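Local structure of antifungal protein GAFP-1 (Gastrodia elata, 1XD5) at residues 81-93 with 96-110. The protein probably binds mannose as a monomeric monocot lectin of the bulb type, and is known as an antifungal protein. Sequence-based numbering, arbitrary orientation.
Sequences GNYYLILQRDRNV and YDNSNNAIWATHTNV. With SO4 (sulfate ion), chain F.
Tyr84 and Tyr96 form an antiparallel hydrogen-bonded pair, Tyr84 N giving to Tyr96 O (3.1 Å) and Tyr96 N to Tyr84 O, while farther along Thr106 N reaches Val93 O and Val110 N reaches Asp90 O. On the face shared by the two tyrosines, CB of Tyr96 sits over the Tyr84 ring, 4.0 Å from its centroid, a CH-pi contact; the rings themselves meet obliquely, planes 33° apart. With its CG between backbone N and carbonyl carbon (chi1 60°), the Tyr84 ring leans over its neighbour, and a water links its OH to Asn100 OD1. Ile86 CG2 abuts the edge of the Tyr96 ring, 3.7 Å from CE2. At the far end Arg91, the chain kinked about CG-CD (chi3 69°), lays its guanidinium against Val110, whose CG1 rests over one face, 3.5 Å from CZ. Arg91 NE donates in the guanidinium plane to Thr108 O (2.9 Å); NH1 and NH2 hold two oxygens of a sulfate, probably a crystallisation additive. Asp35 forms a salt bridge with NH1, and Arg38 shares the sulfate. Thr108 OG1 returns a bond to Arg91 O (2.7 Å) and also accepts from Thr106 OG1, which itself takes Val93 N. Asn92 OD1 receives Thr108 N (3.2 Å) from above its amide plane. The Asx turn from Asp90 OD1 to Asn92 N overlaps the type I turn Gln88-Arg91, running one residue past it. Strand 84-87 thus binds the end of 93-96, whose start binds the chain after 102-105, and turn 88-91 holds 108-110, at one of the three four-stranded sheets of the beta-prism II fold.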
loop_
_atom_site.group_PDB
_atom_site.type_symbol
_atom_site.label_atom_id
_atom_site.label_comp_id
_atom_site.label_asym_id
_atom_site.label_seq_id
_atom_site.Cartn_x
_atom_site.Cartn_y
_atom_site.Cartn_z
ATOM N N GLY A 81 11.660 -7.444 10.241
ATOM C CA GLY A 81 10.762 -7.603 11.366
ATOM C C GLY A 81 9.373 -7.929 10.863
ATOM O O GLY A 81 9.196 -8.268 9.695
ATOM N N ASN A 82 8.403 -7.827 11.761
ATOM C CA ASN A 82 7.001 -7.983 11.419
ATOM C C ASN A 82 6.406 -6.603 11.236
ATOM O O ASN A 82 6.399 -5.787 12.167
ATOM C CB ASN A 82 6.255 -8.732 12.523
ATOM C CG ASN A 82 6.523 -10.222 12.492
ATOM O OD1 ASN A 82 6.140 -10.924 11.545
ATOM N ND2 ASN A 82 7.186 -10.717 13.527
ATOM N N TYR A 83 5.944 -6.330 10.022
ATOM C CA TYR A 83 5.292 -5.061 9.722
ATOM C C TYR A 83 3.949 -5.368 9.091
ATOM O O TYR A 83 3.733 -6.471 8.586
ATOM C CB TYR A 83 6.148 -4.225 8.766
ATOM C CG TYR A 83 7.535 -3.924 9.289
ATOM C CD1 TYR A 83 8.628 -4.714 8.917
ATOM C CD2 TYR A 83 7.753 -2.867 10.169
ATOM C CE1 TYR A 83 9.900 -4.453 9.410
ATOM C CE2 TYR A 83 9.023 -2.589 10.663
ATOM C CZ TYR A 83 10.088 -3.393 10.284
ATOM O OH TYR A 83 11.344 -3.115 10.764
ATOM N N TYR A 84 3.035 -4.406 9.122
ATOM C CA TYR A 84 1.801 -4.555 8.361
ATOM C C TYR A 84 1.375 -3.222 7.812
ATOM O O TYR A 84 1.631 -2.186 8.417
ATOM C CB TYR A 84 0.670 -5.211 9.175
ATOM C CG TYR A 84 0.268 -4.456 10.414
ATOM C CD1 TYR A 84 0.981 -4.608 11.595
ATOM C CD2 TYR A 84 -0.836 -3.607 10.417
ATOM C CE1 TYR A 84 0.627 -3.916 12.749
ATOM C CE2 TYR A 84 -1.205 -2.902 11.575
ATOM C CZ TYR A 84 -0.462 -3.078 12.735
ATOM O OH TYR A 84 -0.774 -2.406 13.884
ATOM N N LEU A 85 0.755 -3.277 6.641
ATOM C CA LEU A 85 0.118 -2.133 6.005
ATOM C C LEU A 85 -1.374 -2.181 6.337
ATOM O O LEU A 85 -2.000 -3.230 6.219
ATOM C CB LEU A 85 0.304 -2.233 4.493
ATOM C CG LEU A 85 -0.313 -1.124 3.645
ATOM C CD1 LEU A 85 0.478 0.164 3.819
ATOM C CD2 LEU A 85 -0.340 -1.558 2.184
ATOM N N ILE A 86 -1.943 -1.056 6.755
ATOM C CA ILE A 86 -3.357 -1.052 7.106
ATOM C C ILE A 86 -4.074 0.177 6.559
ATOM O O ILE A 86 -3.544 1.294 6.609
ATOM C CB ILE A 86 -3.556 -1.204 8.647
ATOM C CG1 ILE A 86 -5.043 -1.371 8.997
ATOM C CG2 ILE A 86 -2.903 -0.037 9.411
ATOM C CD1 ILE A 86 -5.301 -1.881 10.395
ATOM N N LEU A 87 -5.266 -0.051 6.016
ATOM C CA LEU A 87 -6.174 1.029 5.661
ATOM C C LEU A 87 -7.071 1.325 6.870
ATOM O O LEU A 87 -7.936 0.526 7.230
ATOM C CB LEU A 87 -6.982 0.642 4.419
ATOM C CG LEU A 87 -8.070 1.572 3.864
ATOM C CD1 LEU A 87 -7.607 2.995 3.772
ATOM C CD2 LEU A 87 -8.538 1.076 2.499
ATOM N N GLN A 88 -6.837 2.469 7.505
ATOM C CA GLN A 88 -7.517 2.809 8.742
ATOM C C GLN A 88 -8.897 3.408 8.505
ATOM O O GLN A 88 -9.198 3.919 7.418
ATOM C CB GLN A 88 -6.671 3.775 9.567
ATOM C CG GLN A 88 -5.280 3.251 9.890
ATOM C CD GLN A 88 -4.534 4.157 10.838
ATOM O OE1 GLN A 88 -4.824 5.364 10.940
ATOM N NE2 GLN A 88 -3.580 3.589 11.538
ATOM N N ARG A 89 -9.723 3.352 9.544
ATOM C CA ARG A 89 -11.059 3.923 9.491
ATOM C C ARG A 89 -11.044 5.454 9.370
ATOM O O ARG A 89 -12.055 6.047 9.021
ATOM C CB ARG A 89 -11.860 3.482 10.717
ATOM C CG ARG A 89 -12.394 2.050 10.600
ATOM C CD ARG A 89 -12.950 1.512 11.900
ATOM N NE ARG A 89 -13.463 0.149 11.784
ATOM C CZ ARG A 89 -14.696 -0.168 11.398
ATOM N NH1 ARG A 89 -15.565 0.776 11.059
ATOM N NH2 ARG A 89 -15.057 -1.443 11.337
ATOM N N ASP A 90 -9.907 6.089 9.663
ATOM C CA ASP A 90 -9.765 7.535 9.446
ATOM C C ASP A 90 -9.202 7.852 8.051
ATOM O O ASP A 90 -8.815 8.995 7.776
ATOM C CB ASP A 90 -8.911 8.178 10.543
ATOM C CG ASP A 90 -7.429 7.815 10.429
ATOM O OD1 ASP A 90 -7.090 6.871 9.687
ATOM O OD2 ASP A 90 -6.533 8.419 11.058
ATOM N N ARG A 91 -9.159 6.829 7.189
ATOM C CA ARG A 91 -8.715 6.952 5.790
ATOM C C ARG A 91 -7.197 7.059 5.592
ATOM O O ARG A 91 -6.730 7.190 4.455
ATOM C CB ARG A 91 -9.429 8.112 5.072
ATOM C CG ARG A 91 -9.554 7.911 3.564
ATOM C CD ARG A 91 -10.119 9.110 2.826
ATOM N NE ARG A 91 -9.186 10.235 2.813
ATOM C CZ ARG A 91 -9.367 11.353 2.112
ATOM N NH1 ARG A 91 -10.442 11.502 1.342
ATOM N NH2 ARG A 91 -8.471 12.324 2.182
ATOM N N ASN A 92 -6.428 7.025 6.682
ATOM C CA ASN A 92 -4.970 6.994 6.569
ATOM C C ASN A 92 -4.562 5.584 6.184
ATOM O O ASN A 92 -5.214 4.620 6.579
ATOM C CB ASN A 92 -4.267 7.429 7.877
ATOM C CG ASN A 92 -2.931 8.156 7.625
ATOM O OD1 ASN A 92 -2.505 8.306 6.484
ATOM N ND2 ASN A 92 -2.280 8.620 8.698
ATOM N N VAL A 93 -3.514 5.465 5.377
ATOM C CA VAL A 93 -2.952 4.163 5.040
ATOM C C VAL A 93 -1.572 4.195 5.659
ATOM O O VAL A 93 -0.792 5.094 5.370
ATOM C CB VAL A 93 -2.852 3.936 3.518
ATOM C CG1 VAL A 93 -2.279 2.542 3.206
ATOM C CG2 VAL A 93 -4.218 4.080 2.865
ATOM N N TYR A 96 2.821 -0.148 10.081
ATOM C CA TYR A 96 3.205 -0.209 11.485
ATOM C C TYR A 96 4.212 -1.318 11.737
ATOM O O TYR A 96 4.233 -2.333 11.031
ATOM C CB TYR A 96 1.978 -0.464 12.374
ATOM C CG TYR A 96 1.060 0.725 12.494
ATOM C CD1 TYR A 96 1.371 1.785 13.347
ATOM C CD2 TYR A 96 -0.116 0.792 11.748
ATOM C CE1 TYR A 96 0.538 2.886 13.459
ATOM C CE2 TYR A 96 -0.965 1.887 11.848
ATOM C CZ TYR A 96 -0.632 2.931 12.704
ATOM O OH TYR A 96 -1.443 4.025 12.790
ATOM N N ASP A 97 5.033 -1.133 12.763
ATOM C CA ASP A 97 5.766 -2.265 13.316
ATOM C C ASP A 97 4.871 -2.975 14.316
ATOM O O ASP A 97 3.660 -2.761 14.325
ATOM C CB ASP A 97 7.092 -1.824 13.933
ATOM C CG ASP A 97 6.925 -0.870 15.090
ATOM O OD1 ASP A 97 5.810 -0.732 15.651
ATOM O OD2 ASP A 97 7.885 -0.202 15.502
ATOM N N ASN A 98 5.459 -3.811 15.166
ATOM C CA ASN A 98 4.684 -4.578 16.140
ATOM C C ASN A 98 4.366 -3.826 17.438
ATOM O O ASN A 98 3.796 -4.406 18.368
ATOM C CB ASN A 98 5.373 -5.925 16.441
ATOM C CG ASN A 98 6.816 -5.771 16.944
ATOM O OD1 ASN A 98 7.476 -6.767 17.246
ATOM N ND2 ASN A 98 7.310 -4.531 17.027
ATOM N N SER A 99 4.712 -2.538 17.489
ATOM C CA SER A 99 4.633 -1.766 18.728
ATOM C C SER A 99 3.874 -0.449 18.581
ATOM O O SER A 99 4.139 0.499 19.318
ATOM C CB SER A 99 6.043 -1.481 19.259
ATOM O OG SER A 99 6.765 -2.680 19.443
ATOM N N ASN A 100 2.939 -0.398 17.630
ATOM C CA ASN A 100 2.131 0.798 17.369
ATOM C C ASN A 100 2.952 2.005 16.909
ATOM O O ASN A 100 2.563 3.159 17.120
ATOM C CB ASN A 100 1.247 1.154 18.584
ATOM C CG ASN A 100 0.087 2.078 18.217
ATOM O OD1 ASN A 100 -0.533 1.920 17.167
ATOM N ND2 ASN A 100 -0.208 3.046 19.085
ATOM N N ASN A 101 4.092 1.737 16.276
ATOM C CA ASN A 101 4.896 2.799 15.682
ATOM C C ASN A 101 4.708 2.832 14.176
ATOM O O ASN A 101 4.966 1.840 13.497
ATOM C CB ASN A 101 6.378 2.622 16.015
ATOM C CG ASN A 101 6.651 2.687 17.503
ATOM O OD1 ASN A 101 6.301 3.663 18.165
ATOM N ND2 ASN A 101 7.277 1.641 18.036
ATOM N N ALA A 102 4.240 3.966 13.665
ATOM C CA ALA A 102 4.097 4.152 12.222
ATOM C C ALA A 102 5.469 4.390 11.602
ATOM O O ALA A 102 6.266 5.184 12.127
ATOM C CB ALA A 102 3.170 5.321 11.923
ATOM N N ILE A 103 5.750 3.698 10.500
ATOM C CA ILE A 103 6.997 3.923 9.768
ATOM C C ILE A 103 6.758 4.552 8.389
ATOM O O ILE A 103 7.698 5.011 7.737
ATOM C CB ILE A 103 7.863 2.631 9.667
ATOM C CG1 ILE A 103 7.263 1.629 8.686
ATOM C CG2 ILE A 103 8.102 2.002 11.055
ATOM C CD1 ILE A 103 8.244 0.553 8.215
ATOM N N TRP A 104 5.494 4.584 7.965
ATOM C CA TRP A 104 5.102 5.211 6.709
ATOM C C TRP A 104 3.608 5.480 6.748
ATOM O O TRP A 104 2.868 4.734 7.388
ATOM C CB TRP A 104 5.430 4.294 5.530
ATOM C CG TRP A 104 5.194 4.902 4.171
ATOM C CD1 TRP A 104 5.997 5.805 3.502
ATOM C CD2 TRP A 104 4.079 4.652 3.313
ATOM N NE1 TRP A 104 5.444 6.112 2.277
ATOM C CE2 TRP A 104 4.271 5.416 2.133
ATOM C CE3 TRP A 104 2.938 3.838 3.410
ATOM C CZ2 TRP A 104 3.357 5.403 1.073
ATOM C CZ3 TRP A 104 2.031 3.821 2.346
ATOM C CH2 TRP A 104 2.245 4.602 1.201
ATOM N N ALA A 105 3.180 6.531 6.055
ATOM C CA ALA A 105 1.763 6.846 5.906
ATOM C C ALA A 105 1.521 7.602 4.611
ATOM O O ALA A 105 2.420 8.281 4.106
ATOM C CB ALA A 105 1.268 7.669 7.102
ATOM N N THR A 106 0.307 7.491 4.078
ATOM C CA THR A 106 -0.093 8.279 2.914
ATOM C C THR A 106 -0.500 9.682 3.345
ATOM O O THR A 106 -0.575 10.586 2.510
ATOM C CB THR A 106 -1.260 7.617 2.167
ATOM O OG1 THR A 106 -2.284 7.284 3.110
ATOM C CG2 THR A 106 -0.847 6.276 1.567
ATOM N N HIS A 107 -0.758 9.848 4.647
ATOM C CA HIS A 107 -1.249 11.101 5.219
ATOM C C HIS A 107 -2.561 11.511 4.571
ATOM O O HIS A 107 -2.770 12.679 4.220
ATOM C CB HIS A 107 -0.193 12.211 5.119
ATOM C CG HIS A 107 1.138 11.809 5.672
ATOM N ND1 HIS A 107 1.330 11.529 7.007
ATOM C CD2 HIS A 107 2.328 11.593 5.066
ATOM C CE1 HIS A 107 2.589 11.180 7.206
ATOM N NE2 HIS A 107 3.215 11.208 6.043
ATOM N N THR A 108 -3.444 10.529 4.417
ATOM C CA THR A 108 -4.757 10.779 3.861
ATOM C C THR A 108 -5.805 10.774 4.952
ATOM O O THR A 108 -6.984 10.679 4.659
ATOM C CB THR A 108 -5.107 9.742 2.775
ATOM O OG1 THR A 108 -4.682 8.430 3.185
ATOM C CG2 THR A 108 -4.336 10.037 1.500
ATOM N N ASN A 109 -5.364 10.873 6.209
ATOM C CA ASN A 109 -6.277 10.927 7.348
ATOM C C ASN A 109 -7.249 12.091 7.211
ATOM O O ASN A 109 -6.868 13.178 6.781
ATOM C CB ASN A 109 -5.507 11.085 8.655
ATOM C CG ASN A 109 -4.509 12.222 8.602
ATOM O OD1 ASN A 109 -3.605 12.225 7.765
ATOM N ND2 ASN A 109 -4.682 13.210 9.476
ATOM N N VAL A 110 -8.506 11.835 7.542
ATOM C CA VAL A 110 -9.523 12.873 7.602
ATOM C C VAL A 110 -10.054 12.915 9.024
ATOM O O VAL A 110 -10.138 11.877 9.693
ATOM C CB VAL A 110 -10.681 12.633 6.592
ATOM C CG1 VAL A 110 -10.175 12.779 5.170
ATOM C CG2 VAL A 110 -11.343 11.267 6.799
HETATM S S SO4 F . -9.793 15.067 0.090
HETATM O O1 SO4 F . -9.946 16.293 0.845
HETATM O O2 SO4 F . -8.477 14.504 0.363
HETATM O O3 SO4 F . -9.881 15.350 -1.335
HETATM O O4 SO4 F . -10.850 14.137 0.481
HETATM O O HOH W 1 -0.752 -0.187 15.601
HETATM O O HOH W 2 -6.420 13.992 3.741
HETATM O O HOH W 3 -0.143 10.567 9.157
#